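Local coordinates for protein serine repeat antigen 5 (Plasmodium falciparum, PDB 6X42) that is a papain-family cysteine-protease homologue of the malaria parasite, a pseudo-zymogen that probably lacks ordinary protease activity, at residues V208-G213 against Y261-C266; K237-V242 against Y255-M260. One frame throughout, in Å; residues are numbered along the deposited sequence.

Contact 1 (V208-G213 against Y261-C266); sequences VQNLCG and YGPTHC
C212 and C266 are joined by a disulfide, C212 SG to C266 SG 2.0 Å. Its dihedral of -84° is close to the 90° magnitude that such a bond prefers. The bond crosses the gap between the two loops. The H265 ring comes up to this bond obliquely. Its NE2 lies 3.5 Å from C212 SG, and the sulfur sits 41° off the ring normal. The H265 side chain starts between its backbone N and carbonyl carbon (chi1 73°), which lets the ring reach back to the disulfide.

At the other end of the contact, N210 and P263 meet from opposite directions. N210 holds CG anti to its backbone N, and this extends the amide across to G262 and P263. OD1 of that amide lies 3.2 Å from G262 CA, while ND2 packs against P263 CG at 3.7 Å. The proline ring also covers the N210-L211 backbone, with P263 CD 3.6 Å from L211 N. L211 turns its own side chain the other way, onto F203 and F270. P263 to C266 form a type I beta turn, closed by C266 N to P263 O at 3.2 Å. This turn carries H265 and C266 to the disulfide. Water 1 accepts from N210 ND2 at 3.2 Å and makes a weak bond to G262 O.

The noncovalent part of the contact is thus mostly van der Waals packing, and the link through water 1 is weak at its G262 end. It is the covalent bond that ties together these two surface loops of the papain-like domain, which have little regular structure of their own.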
ATOM      1  N   VAL A 208      12.028  -4.970 -15.586  1.00 16.53           N
ATOM      2  CA  VAL A 208      11.899  -3.739 -14.800  1.00 15.42           C
ATOM      3  C   VAL A 208      11.378  -2.638 -15.715  1.00 15.95           C
ATOM      4  O   VAL A 208      12.014  -2.292 -16.716  1.00 16.53           O
ATOM      5  CB  VAL A 208      13.236  -3.337 -14.158  1.00 15.90           C
ATOM      6  CG1 VAL A 208      13.055  -2.031 -13.390  1.00 16.56           C
ATOM      7  CG2 VAL A 208      13.783  -4.428 -13.242  1.00 18.00           C
ATOM      8  N   GLN A 209      10.206  -2.113 -15.390  1.00 15.10           N
ATOM      9  CA  GLN A 209       9.629  -1.031 -16.166  1.00 15.21           C
ATOM     10  C   GLN A 209      10.401   0.258 -15.911  1.00 15.45           C
ATOM     11  O   GLN A 209      11.041   0.419 -14.875  1.00 16.35           O
ATOM     12  CB  GLN A 209       8.146  -0.861 -15.789  1.00 15.86           C
ATOM     13  CG  GLN A 209       7.325  -2.143 -15.923  1.00 18.05           C
ATOM     14  CD  GLN A 209       7.277  -2.687 -17.302  1.00 19.75           C
ATOM     15  OE1 GLN A 209       7.389  -1.970 -18.294  1.00 21.07           O
ATOM     16  NE2 GLN A 209       7.061  -3.995 -17.385  1.00 24.42           N
ATOM     17  N   ASN A 210      10.366   1.166 -16.884  1.00 17.38           N
ATOM     18  CA  ASN A 210      11.141   2.407 -16.808  1.00 18.08           C
ATOM     19  C   ASN A 210      10.348   3.511 -17.487  1.00 18.18           C
ATOM     20  O   ASN A 210      10.212   3.527 -18.705  1.00 20.28           O
ATOM     21  CB  ASN A 210      12.516   2.242 -17.466  1.00 21.73           C
ATOM     22  CG  ASN A 210      13.425   3.455 -17.242  1.00 23.97           C
ATOM     23  OD1 ASN A 210      13.637   3.877 -16.114  1.00 26.83           O
ATOM     24  ND2 ASN A 210      14.002   3.976 -18.311  1.00 28.83           N
ATOM     25  N   LEU A 211       9.839   4.455 -16.713  1.00 18.13           N
ATOM     26  CA  LEU A 211       8.952   5.449 -17.289  1.00 18.03           C
ATOM     27  C   LEU A 211       8.779   6.605 -16.322  1.00 18.07           C
ATOM     28  O   LEU A 211       9.090   6.503 -15.135  1.00 17.78           O
ATOM     29  CB  LEU A 211       7.590   4.838 -17.618  1.00 19.32           C
ATOM     30  CG  LEU A 211       6.672   4.464 -16.447  1.00 18.76           C
ATOM     31  CD1 LEU A 211       5.277   4.221 -17.009  1.00 20.64           C
ATOM     32  CD2 LEU A 211       7.188   3.270 -15.683  1.00 18.78           C
ATOM     33  N   CYS A 212       8.264   7.697 -16.861  1.00 20.98           N
ATOM     34  CA  CYS A 212       7.908   8.863 -16.079  1.00 19.86           C
ATOM     35  C   CYS A 212       6.509   8.728 -15.484  1.00 18.70           C
ATOM     36  O   CYS A 212       5.639   8.050 -16.022  1.00 19.39           O
ATOM     37  CB  CYS A 212       7.883  10.103 -16.986  1.00 23.33           C
ATOM     38  SG  CYS A 212       9.396  10.486 -17.945  1.00 27.96           S
ATOM     39  N   GLY A 213       6.297   9.434 -14.386  1.00 16.51           N
ATOM     40  CA  GLY A 213       4.970   9.662 -13.859  1.00 15.71           C
ATOM     41  C   GLY A 213       4.328  10.885 -14.484  1.00 15.57           C
ATOM     42  O   GLY A 213       4.796  11.436 -15.489  1.00 18.81           O
ATOM     43  N   TYR A 261      14.245   5.711 -10.379  1.00 23.20           N
ATOM     44  CA  TYR A 261      14.476   7.078 -10.822  1.00 27.71           C
ATOM     45  C   TYR A 261      13.839   7.355 -12.175  1.00 30.48           C
ATOM     46  O   TYR A 261      13.416   8.483 -12.430  1.00 33.69           O
ATOM     47  CB  TYR A 261      15.983   7.410 -10.791  1.00 30.45           C
ATOM     48  CG  TYR A 261      16.586   7.466  -9.371  1.00 33.80           C
ATOM     49  CD1 TYR A 261      16.632   8.662  -8.630  1.00 38.05           C
ATOM     50  CD2 TYR A 261      17.101   6.329  -8.779  1.00 36.31           C
ATOM     51  CE1 TYR A 261      17.192   8.699  -7.339  1.00 39.78           C
ATOM     52  CE2 TYR A 261      17.646   6.353  -7.497  1.00 38.48           C
ATOM     53  CZ  TYR A 261      17.707   7.536  -6.782  1.00 41.60           C
ATOM     54  OH  TYR A 261      18.264   7.549  -5.501  1.00 43.04           O
ATOM     55  N   GLY A 262      13.713   6.344 -13.025  1.00 29.02           N
ATOM     56  CA  GLY A 262      13.142   6.500 -14.335  1.00 30.14           C
ATOM     57  C   GLY A 262      14.054   7.245 -15.291  1.00 29.40           C
ATOM     58  O   GLY A 262      15.204   7.577 -14.970  1.00 29.27           O
ATOM     59  N   PRO A 263      13.551   7.518 -16.497  1.00 31.69           N
ATOM     60  CA  PRO A 263      14.348   8.255 -17.480  1.00 32.78           C
ATOM     61  C   PRO A 263      14.767   9.622 -16.967  1.00 33.62           C
ATOM     62  O   PRO A 263      14.049  10.283 -16.214  1.00 33.78           O
ATOM     63  CB  PRO A 263      13.402   8.386 -18.680  1.00 33.88           C
ATOM     64  CG  PRO A 263      12.408   7.308 -18.517  1.00 34.63           C
ATOM     65  CD  PRO A 263      12.268   7.060 -17.058  1.00 32.76           C
ATOM     66  N   THR A 264      15.949  10.053 -17.406  1.00 35.33           N
ATOM     67  CA  THR A 264      16.514  11.293 -16.888  1.00 37.96           C
ATOM     68  C   THR A 264      15.676  12.503 -17.281  1.00 38.35           C
ATOM     69  O   THR A 264      15.627  13.486 -16.534  1.00 40.31           O
ATOM     70  CB  THR A 264      17.951  11.440 -17.371  1.00 40.88           C
ATOM     71  OG1 THR A 264      17.962  11.500 -18.800  1.00 45.12           O
ATOM     72  CG2 THR A 264      18.773  10.260 -16.925  1.00 38.63           C
ATOM     73  N   HIS A 265      14.982  12.441 -18.416  1.00 36.76           N
ATOM     74  CA  HIS A 265      14.229  13.599 -18.882  1.00 37.32           C
ATOM     75  C   HIS A 265      12.937  13.833 -18.104  1.00 35.81           C
ATOM     76  O   HIS A 265      12.314  14.880 -18.289  1.00 38.31           O
ATOM     77  CB  HIS A 265      13.899  13.459 -20.371  1.00 39.98           C
ATOM     78  CG  HIS A 265      12.838  12.448 -20.660  1.00 43.14           C
ATOM     79  ND1 HIS A 265      13.126  11.154 -21.036  1.00 44.45           N
ATOM     80  CD2 HIS A 265      11.488  12.539 -20.626  1.00 44.15           C
ATOM     81  CE1 HIS A 265      11.998  10.491 -21.218  1.00 44.64           C
ATOM     82  NE2 HIS A 265      10.991  11.308 -20.977  1.00 45.03           N
ATOM     83  N   CYS A 266      12.526  12.909 -17.236  1.00 33.87           N
ATOM     84  CA  CYS A 266      11.193  12.983 -16.656  1.00 32.46           C
ATOM     85  C   CYS A 266      11.038  14.205 -15.767  1.00 33.49           C
ATOM     86  O   CYS A 266      11.879  14.471 -14.904  1.00 34.93           O
ATOM     87  CB  CYS A 266      10.938  11.759 -15.779  1.00 30.60           C
ATOM     88  SG  CYS A 266      10.887  10.217 -16.627  1.00 28.63           S
TER
HETATM   89  O   HOH W   1      16.656   5.415 -17.242  1.00 50.60           O
HETATM   90  O   HOH W   2      10.063   7.723 -12.923  1.00 18.16           O

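Contact 2 (K237-V242 against Y255-M260); sequences KSYWIV and YFKVDM
D259 OD1 is gripped by two waters and by the backbone N-H groups of Y261 and G262. Water 3 donates to it at 2.8 Å and accepts from K237 NZ. Water 4 donates at 2.9 Å and accepts from S238 N. The lysine's charge probably favours the ionised aspartate. D259 OD2 bonds to Y229 OH. K237 and S238 belong to the pocket of the bound triiodinated compound, and S238 OG bonds N228 OD1.

Strands 237-242 and 255-259 run antiparallel as a beta hairpin in the sheet of the papain-like fold. W240 with V258 and V242 with F256 are its hydrogen-bonded pairs. V242 N to F256 O is the shortest backbone bond, at 2.8 Å. Beyond the non-hydrogen-bonded pair Y239-D259, M260 N donates a hydrogen bond to S238 O at 2.9 Å.

M260 crosses W240 at about a right angle. Its CG lies over the five-membered ring, 3.6 Å from the centroid, and SD over the six-membered ring in a Met-aromatic contact. Water 5 joins W240 NE1 to M260 O. F256 CG sits between its backbone N and carbonyl carbon (chi1 64°), which brings the ring face against V242 CB. On the face with I241, K257 lays CD over the Y239 ring, 3.9 Å from its centroid.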
ATOM      1  N   LYS A 237      21.317   0.456 -11.933  1.00 17.45           N
ATOM      2  CA  LYS A 237      20.097   1.141 -11.529  1.00 17.59           C
ATOM      3  C   LYS A 237      19.483   0.383 -10.353  1.00 16.25           C
ATOM      4  O   LYS A 237      20.018  -0.636  -9.907  1.00 17.47           O
ATOM      5  CB  LYS A 237      19.113   1.183 -12.712  1.00 18.13           C
ATOM      6  CG  LYS A 237      19.566   2.014 -13.904  1.00 19.19           C
ATOM      7  CD  LYS A 237      19.543   3.490 -13.606  1.00 20.82           C
ATOM      8  CE  LYS A 237      19.868   4.318 -14.844  1.00 22.66           C
ATOM      9  NZ  LYS A 237      19.666   5.772 -14.608  1.00 24.16           N
ATOM     10  N   SER A 238      18.324   0.854  -9.878  1.00 15.69           N
ATOM     11  CA  SER A 238      17.593   0.205  -8.795  1.00 16.75           C
ATOM     12  C   SER A 238      16.112   0.192  -9.134  1.00 15.50           C
ATOM     13  O   SER A 238      15.632   1.012  -9.918  1.00 16.08           O
ATOM     14  CB  SER A 238      17.792   0.936  -7.453  1.00 18.84           C
ATOM     15  OG  SER A 238      19.169   1.046  -7.125  1.00 21.08           O
ATOM     16  N   TYR A 239      15.388  -0.739  -8.521  1.00 14.98           N
ATOM     17  CA  TYR A 239      13.955  -0.870  -8.749  1.00 14.24           C
ATOM     18  C   TYR A 239      13.197  -0.966  -7.430  1.00 13.46           C
ATOM     19  O   TYR A 239      13.725  -1.448  -6.422  1.00 14.42           O
ATOM     20  CB  TYR A 239      13.641  -2.120  -9.606  1.00 14.38           C
ATOM     21  CG  TYR A 239      14.090  -3.431  -9.010  1.00 14.58           C
ATOM     22  CD1 TYR A 239      13.297  -4.124  -8.115  1.00 14.76           C
ATOM     23  CD2 TYR A 239      15.333  -3.984  -9.328  1.00 15.33           C
ATOM     24  CE1 TYR A 239      13.718  -5.316  -7.565  1.00 15.35           C
ATOM     25  CE2 TYR A 239      15.752  -5.179  -8.769  1.00 16.31           C
ATOM     26  CZ  TYR A 239      14.942  -5.836  -7.883  1.00 16.23           C
ATOM     27  OH  TYR A 239      15.344  -7.018  -7.293  1.00 18.14           O
ATOM     28  N   TRP A 240      11.930  -0.535  -7.464  1.00 13.47           N
ATOM     29  CA  TRP A 240      10.931  -0.882  -6.467  1.00 12.77           C
ATOM     30  C   TRP A 240      10.205  -2.145  -6.905  1.00 12.24           C
ATOM     31  O   TRP A 240       9.944  -2.332  -8.098  1.00 13.32           O
ATOM     32  CB  TRP A 240       9.863   0.219  -6.345  1.00 12.66           C
ATOM     33  CG  TRP A 240      10.355   1.558  -5.904  1.00 12.82           C
ATOM     34  CD1 TRP A 240      10.206   2.723  -6.572  1.00 13.77           C
ATOM     35  CD2 TRP A 240      11.063   1.876  -4.690  1.00 13.35           C
ATOM     36  NE1 TRP A 240      10.770   3.761  -5.862  1.00 14.21           N
ATOM     37  CE2 TRP A 240      11.298   3.261  -4.700  1.00 13.97           C
ATOM     38  CE3 TRP A 240      11.504   1.125  -3.595  1.00 13.87           C
ATOM     39  CZ2 TRP A 240      11.984   3.900  -3.686  1.00 14.46           C
ATOM     40  CZ3 TRP A 240      12.184   1.761  -2.588  1.00 14.32           C
ATOM     41  CH2 TRP A 240      12.413   3.137  -2.642  1.00 14.72           C
ATOM     42  N   ILE A 241       9.828  -2.979  -5.936  1.00 12.60           N
ATOM     43  CA  ILE A 241       8.851  -4.049  -6.124  1.00 12.80           C
ATOM     44  C   ILE A 241       7.518  -3.500  -5.631  1.00 12.14           C
ATOM     45  O   ILE A 241       7.408  -3.035  -4.487  1.00 13.17           O
ATOM     46  CB  ILE A 241       9.236  -5.330  -5.363  1.00 14.15           C
ATOM     47  CG1 ILE A 241      10.646  -5.793  -5.733  1.00 14.22           C
ATOM     48  CG2 ILE A 241       8.202  -6.405  -5.639  1.00 15.08           C
ATOM     49  CD1 ILE A 241      11.107  -6.995  -4.935  1.00 16.00           C
ATOM     50  N   VAL A 242       6.520  -3.531  -6.507  1.00 12.46           N
ATOM     51  CA  VAL A 242       5.218  -2.912  -6.273  1.00 11.70           C
ATOM     52  C   VAL A 242       4.129  -3.975  -6.355  1.00 12.18           C
ATOM     53  O   VAL A 242       4.062  -4.749  -7.317  1.00 13.35           O
ATOM     54  CB  VAL A 242       4.949  -1.779  -7.286  1.00 12.59           C
ATOM     55  CG1 VAL A 242       3.602  -1.103  -7.016  1.00 14.25           C
ATOM     56  CG2 VAL A 242       6.070  -0.760  -7.257  1.00 13.70           C
ATOM     57  N   TYR A 255       2.318  -8.352  -9.132  1.00 13.72           N
ATOM     58  CA  TYR A 255       3.332  -7.369  -8.766  1.00 13.93           C
ATOM     59  C   TYR A 255       4.012  -6.841 -10.033  1.00 13.87           C
ATOM     60  O   TYR A 255       3.833  -7.377 -11.134  1.00 15.43           O
ATOM     61  CB  TYR A 255       4.396  -8.020  -7.869  1.00 14.92           C
ATOM     62  CG  TYR A 255       3.895  -8.536  -6.544  1.00 14.47           C
ATOM     63  CD1 TYR A 255       3.306  -9.785  -6.441  1.00 15.26           C
ATOM     64  CD2 TYR A 255       4.027  -7.778  -5.393  1.00 14.96           C
ATOM     65  CE1 TYR A 255       2.842 -10.267  -5.228  1.00 15.54           C
ATOM     66  CE2 TYR A 255       3.583  -8.241  -4.164  1.00 15.44           C
ATOM     67  CZ  TYR A 255       2.973  -9.478  -4.082  1.00 15.51           C
ATOM     68  OH  TYR A 255       2.513  -9.916  -2.858  1.00 17.05           O
ATOM     69  N   PHE A 256       4.842  -5.816  -9.876  1.00 13.36           N
ATOM     70  CA  PHE A 256       5.736  -5.416 -10.950  1.00 13.60           C
ATOM     71  C   PHE A 256       6.964  -4.766 -10.337  1.00 13.33           C
ATOM     72  O   PHE A 256       6.979  -4.404  -9.163  1.00 14.78           O
ATOM     73  CB  PHE A 256       5.056  -4.492 -11.978  1.00 14.23           C
ATOM     74  CG  PHE A 256       4.611  -3.139 -11.441  1.00 13.46           C
ATOM     75  CD1 PHE A 256       5.362  -1.998 -11.657  1.00 14.23           C
ATOM     76  CD2 PHE A 256       3.411  -3.007 -10.750  1.00 14.83           C
ATOM     77  CE1 PHE A 256       4.938  -0.770 -11.193  1.00 14.53           C
ATOM     78  CE2 PHE A 256       2.995  -1.782 -10.300  1.00 14.26           C
ATOM     79  CZ  PHE A 256       3.761  -0.673 -10.525  1.00 13.94           C
ATOM     80  N   LYS A 257       8.014  -4.650 -11.146  1.00 13.66           N
ATOM     81  CA  LYS A 257       9.223  -3.912 -10.786  1.00 13.45           C
ATOM     82  C   LYS A 257       9.309  -2.654 -11.639  1.00 13.46           C
ATOM     83  O   LYS A 257       8.979  -2.680 -12.828  1.00 14.26           O
ATOM     84  CB  LYS A 257      10.477  -4.765 -11.007  1.00 14.01           C
ATOM     85  CG  LYS A 257      10.553  -5.969 -10.106  1.00 14.90           C
ATOM     86  CD  LYS A 257      11.821  -6.781 -10.358  1.00 17.63           C
ATOM     87  CE  LYS A 257      11.859  -8.010  -9.487  1.00 22.22           C
ATOM     88  NZ  LYS A 257      11.008  -9.096 -10.033  1.00 24.94           N
ATOM     89  N   VAL A 258       9.748  -1.559 -11.037  1.00 13.48           N
ATOM     90  CA  VAL A 258       9.841  -0.285 -11.744  1.00 13.50           C
ATOM     91  C   VAL A 258      11.108   0.431 -11.299  1.00 14.09           C
ATOM     92  O   VAL A 258      11.448   0.449 -10.112  1.00 14.08           O
ATOM     93  CB  VAL A 258       8.557   0.561 -11.542  1.00 13.59           C
ATOM     94  CG1 VAL A 258       8.343   0.923 -10.080  1.00 14.63           C
ATOM     95  CG2 VAL A 258       8.558   1.811 -12.395  1.00 14.61           C
ATOM     96  N   ASP A 259      11.810   1.011 -12.266  1.00 13.91           N
ATOM     97  CA  ASP A 259      13.028   1.762 -11.971  1.00 14.91           C
ATOM     98  C   ASP A 259      12.717   2.910 -11.018  1.00 15.20           C
ATOM     99  O   ASP A 259      11.757   3.665 -11.206  1.00 15.52           O
ATOM    100  CB  ASP A 259      13.606   2.280 -13.294  1.00 15.96           C
ATOM    101  CG  ASP A 259      15.032   2.781 -13.161  1.00 16.80           C
ATOM    102  OD1 ASP A 259      15.191   3.865 -12.569  1.00 17.60           O
ATOM    103  OD2 ASP A 259      15.974   2.086 -13.611  1.00 18.08           O
ATOM    104  N   MET A 260      13.539   3.039  -9.976  1.00 15.54           N
ATOM    105  CA  MET A 260      13.270   4.015  -8.934  1.00 16.55           C
ATOM    106  C   MET A 260      13.364   5.454  -9.433  1.00 18.37           C
ATOM    107  O   MET A 260      12.685   6.349  -8.918  1.00 17.34           O
ATOM    108  CB  MET A 260      14.328   3.888  -7.855  1.00 18.60           C
ATOM    109  CG  MET A 260      14.118   2.768  -6.901  1.00 18.97           C
ATOM    110  SD  MET A 260      15.350   2.911  -5.568  1.00 18.47           S
ATOM    111  CE  MET A 260      15.098   1.275  -4.851  1.00 17.41           C
TER
HETATM  112  O   HOH W   3      16.829   5.605 -14.029  1.00 28.22           O
HETATM  113  O   HOH W   4      17.335   3.580 -10.673  1.00 20.22           O
HETATM  114  O   HOH W   5      10.888   6.542  -6.753  1.00 16.23           O

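Overall arrangement
Contact 2 is nested along the chain inside the loop that contact 1 closes. The order is 208-213, 237-242, 255-260, then 261-266, which follows directly. The two centres are 11 Å apart, on the same side of the chain's centre. Both reach one mixed sheet. Strand 208-209 pairs in parallel with strand 255-259, whose other neighbour is strand 236-243. Q209 joins the contacts through probable backbone hydrogen bonds to K257 and D259. Contact 2 is buried, while contact 1 lies at the surface. The disulfide of contact 1 thus ties the loops leaving two neighbouring strands, beside the hairpin of contact 2, within the papain-like domain.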